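Local coordinates for protein OR486 (Synthetic construct, PDB 4R80) that is a de novo designed protein built to adopt a cystatin-like fold, with no biological function known for it, at residues 37-42 / 58-63. Residues are numbered along the deposited sequence; the frame is centred on the assembly and turned at random.
Sequences GNTIRV and EVEKQG
I40 and V59 exchange two backbone hydrogen bonds in the central antiparallel hairpin of the designed cystatin fold, where strands 39-48 and 51-62 form the middle of a four-stranded sheet packed against helix 4-22. I40 N lies 2.7 Å from V59 O, with an N-H...O angle of 177°, and V59 N returns the bond to I40 O, which defines a hydrogen-bonded pair. T39 with E60 and R41 with E58 are the flanking non-hydrogen-bonded pairs. A third backbone bond, K61 N to N38 O at 2.8 Å, carries the pairing to the turn residue N38. The two strands run nearly antiparallel here.

Apolar packing occupies the helix-facing side: I40 and V59 both reach A11, and V59 CG2 lies 4.5 Å from V42 CG2, a loose contact.

Charged and polar side chains take the other face. The R41 and E58 side chains run alongside each other in one direction, yet their guanidinium and carboxylate planes are 84° apart; R41 NE to E58 OE2 is 3.8 Å, a long salt bridge, and the guanidinium finds a stronger partner in Q36, through NH1. With CG anti to the backbone N, E60 turns about CB-CG (chi2 64°), swinging its carboxylate across to T39.

At the strand end K61 extends past N38, K61 CD lying 4.0 Å from N38 OD1, then turns about CD-CE, which carries NZ to a hydrogen bond with G63 O and, weakly, to an ion pair with E7. Replacing K61 by an alanine would probably leave G63 O without this side-chain donor and E7 without its distant charge partner. T39 OG1 and E60 OE1 are modelled only 2.3 Å apart, too short for a normal hydrogen bond, so this bond is doubtful as modelled.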
ATOM      1  N   GLY A  37      12.824   9.384   0.708  1.00 18.05           N
ATOM      2  CA  GLY A  37      13.894   9.014  -0.202  1.00 21.03           C
ATOM      3  C   GLY A  37      13.344   8.235  -1.380  1.00 25.96           C
ATOM      4  O   GLY A  37      12.472   8.720  -2.094  1.00 29.70           O
ATOM      5  N   ASN A  38      13.851   7.024  -1.584  1.00 21.31           N
ATOM      6  CA  ASN A  38      13.331   6.153  -2.632  1.00 22.32           C
ATOM      7  C   ASN A  38      12.354   5.126  -2.069  1.00 24.08           C
ATOM      8  O   ASN A  38      11.949   4.189  -2.758  1.00 16.42           O
ATOM      9  CB  ASN A  38      14.466   5.459  -3.388  1.00 18.53           C
ATOM     10  CG  ASN A  38      15.297   6.430  -4.208  1.00 30.99           C
ATOM     11  OD1 ASN A  38      14.788   7.433  -4.708  1.00 43.76           O
ATOM     12  ND2 ASN A  38      16.582   6.130  -4.353  1.00 29.18           N
ATOM     13  N   THR A  39      11.987   5.306  -0.804  1.00 21.10           N
ATOM     14  CA  THR A  39      11.051   4.408  -0.141  1.00 21.20           C
ATOM     15  C   THR A  39       9.722   5.112   0.109  1.00 22.77           C
ATOM     16  O   THR A  39       9.687   6.201   0.681  1.00 14.04           O
ATOM     17  CB  THR A  39      11.617   3.911   1.203  1.00 27.68           C
ATOM     18  OG1 THR A  39      12.766   3.088   0.965  1.00 45.20           O
ATOM     19  CG2 THR A  39      10.571   3.116   1.969  1.00 22.24           C
ATOM     20  N   ILE A  40       8.631   4.491  -0.323  1.00 17.80           N
ATOM     21  CA  ILE A  40       7.303   5.049  -0.096  1.00 19.47           C
ATOM     22  C   ILE A  40       6.434   4.123   0.754  1.00 11.46           C
ATOM     23  O   ILE A  40       6.315   2.929   0.479  1.00 13.43           O
ATOM     24  CB  ILE A  40       6.591   5.379  -1.423  1.00 14.16           C
ATOM     25  CG1 ILE A  40       7.519   6.191  -2.330  1.00 14.60           C
ATOM     26  CG2 ILE A  40       5.312   6.159  -1.165  1.00 12.40           C
ATOM     27  CD1 ILE A  40       6.835   6.797  -3.532  1.00 17.15           C
ATOM     28  N   ARG A  41       5.825   4.693   1.788  1.00 11.02           N
ATOM     29  CA  ARG A  41       4.994   3.934   2.713  1.00 13.88           C
ATOM     30  C   ARG A  41       3.516   4.202   2.463  1.00 12.89           C
ATOM     31  O   ARG A  41       3.059   5.340   2.549  1.00 12.55           O
ATOM     32  CB  ARG A  41       5.356   4.263   4.162  1.00 16.81           C
ATOM     33  CG  ARG A  41       6.733   3.778   4.585  1.00 27.86           C
ATOM     34  CD  ARG A  41       7.009   4.108   6.042  1.00 32.62           C
ATOM     35  NE  ARG A  41       8.280   3.556   6.501  1.00 39.80           N
ATOM     36  CZ  ARG A  41       9.440   4.202   6.443  1.00 53.12           C
ATOM     37  NH1 ARG A  41       9.494   5.429   5.944  1.00 40.03           N
ATOM     38  NH2 ARG A  41      10.548   3.621   6.884  1.00 49.75           N
ATOM     39  N   VAL A  42       2.776   3.145   2.144  1.00  9.53           N
ATOM     40  CA  VAL A  42       1.356   3.267   1.847  1.00 11.36           C
ATOM     41  C   VAL A  42       0.524   2.558   2.910  1.00 12.46           C
ATOM     42  O   VAL A  42       0.676   1.358   3.141  1.00 10.76           O
ATOM     43  CB  VAL A  42       1.017   2.685   0.463  1.00 16.45           C
ATOM     44  CG1 VAL A  42      -0.456   2.889   0.151  1.00  6.95           C
ATOM     45  CG2 VAL A  42       1.890   3.319  -0.608  1.00  9.34           C
ATOM     46  N   GLU A  58       5.477  -1.132   2.323  1.00 13.21           N
ATOM     47  CA  GLU A  58       6.633  -0.354   1.896  1.00 13.55           C
ATOM     48  C   GLU A  58       7.005  -0.619   0.438  1.00 18.59           C
ATOM     49  O   GLU A  58       7.383  -1.733   0.078  1.00 10.69           O
ATOM     50  CB  GLU A  58       7.828  -0.626   2.808  1.00 11.82           C
ATOM     51  CG  GLU A  58       7.579  -0.262   4.256  1.00 36.10           C
ATOM     52  CD  GLU A  58       8.780  -0.538   5.136  1.00 55.85           C
ATOM     53  OE1 GLU A  58       9.794  -1.048   4.616  1.00 66.05           O
ATOM     54  OE2 GLU A  58       8.707  -0.244   6.348  1.00 54.59           O
ATOM     55  N   VAL A  59       6.882   0.409  -0.397  1.00 14.14           N
ATOM     56  CA  VAL A  59       7.229   0.301  -1.809  1.00 11.93           C
ATOM     57  C   VAL A  59       8.574   0.971  -2.061  1.00 17.50           C
ATOM     58  O   VAL A  59       8.820   2.088  -1.604  1.00 14.84           O
ATOM     59  CB  VAL A  59       6.160   0.962  -2.700  1.00 19.10           C
ATOM     60  CG1 VAL A  59       6.498   0.769  -4.169  1.00  7.40           C
ATOM     61  CG2 VAL A  59       4.780   0.397  -2.380  1.00 16.80           C
ATOM     62  N   GLU A  60       9.456   0.274  -2.782  1.00 13.21           N
ATOM     63  CA  GLU A  60      10.782   0.802  -3.080  1.00 13.30           C
ATOM     64  C   GLU A  60      10.974   1.145  -4.556  1.00 18.21           C
ATOM     65  O   GLU A  60      10.638   0.357  -5.439  1.00 12.87           O
ATOM     66  CB  GLU A  60      11.862  -0.180  -2.624  1.00 13.64           C
ATOM     67  CG  GLU A  60      13.284   0.315  -2.843  1.00 21.57           C
ATOM     68  CD  GLU A  60      13.615   1.557  -2.027  1.00 43.95           C
ATOM     69  OE1 GLU A  60      13.000   1.758  -0.958  1.00 51.90           O
ATOM     70  OE2 GLU A  60      14.495   2.333  -2.455  1.00 51.79           O
ATOM     71  N   LYS A  61      11.529   2.331  -4.811  1.00 18.03           N
ATOM     72  CA  LYS A  61      11.872   2.757  -6.162  1.00 20.34           C
ATOM     73  C   LYS A  61      13.325   2.426  -6.486  1.00 28.90           C
ATOM     74  O   LYS A  61      14.244   2.972  -5.875  1.00 27.53           O
ATOM     75  CB  LYS A  61      11.650   4.266  -6.314  1.00 14.81           C
ATOM     76  CG  LYS A  61      12.285   4.873  -7.559  1.00 16.27           C
ATOM     77  CD  LYS A  61      12.193   6.397  -7.543  1.00 27.65           C
ATOM     78  CE  LYS A  61      12.852   7.019  -8.772  1.00 25.52           C
ATOM     79  NZ  LYS A  61      12.222   6.566 -10.039  1.00 29.72           N
ATOM     80  N   GLN A  62      13.523   1.532  -7.446  1.00 26.48           N
ATOM     81  CA  GLN A  62      14.863   1.139  -7.870  1.00 23.43           C
ATOM     82  C   GLN A  62      15.031   1.463  -9.347  1.00 26.73           C
ATOM     83  O   GLN A  62      14.556   0.726 -10.209  1.00 25.47           O
ATOM     84  CB  GLN A  62      15.109  -0.349  -7.617  1.00 26.77           C
ATOM     85  CG  GLN A  62      16.497  -0.831  -8.025  1.00 38.22           C
ATOM     86  CD  GLN A  62      17.601  -0.291  -7.130  1.00 52.12           C
ATOM     87  OE1 GLN A  62      18.024  -0.953  -6.183  1.00 52.31           O
ATOM     88  NE2 GLN A  62      18.078   0.912  -7.432  1.00 38.40           N
ATOM     89  N   GLY A  63      15.703   2.574  -9.632  1.00 36.26           N
ATOM     90  CA  GLY A  63      15.792   3.076 -10.990  1.00 27.36           C
ATOM     91  C   GLY A  63      14.463   3.700 -11.363  1.00 31.42           C
ATOM     92  O   GLY A  63      14.216   4.871 -11.071  1.00 39.02           O
TER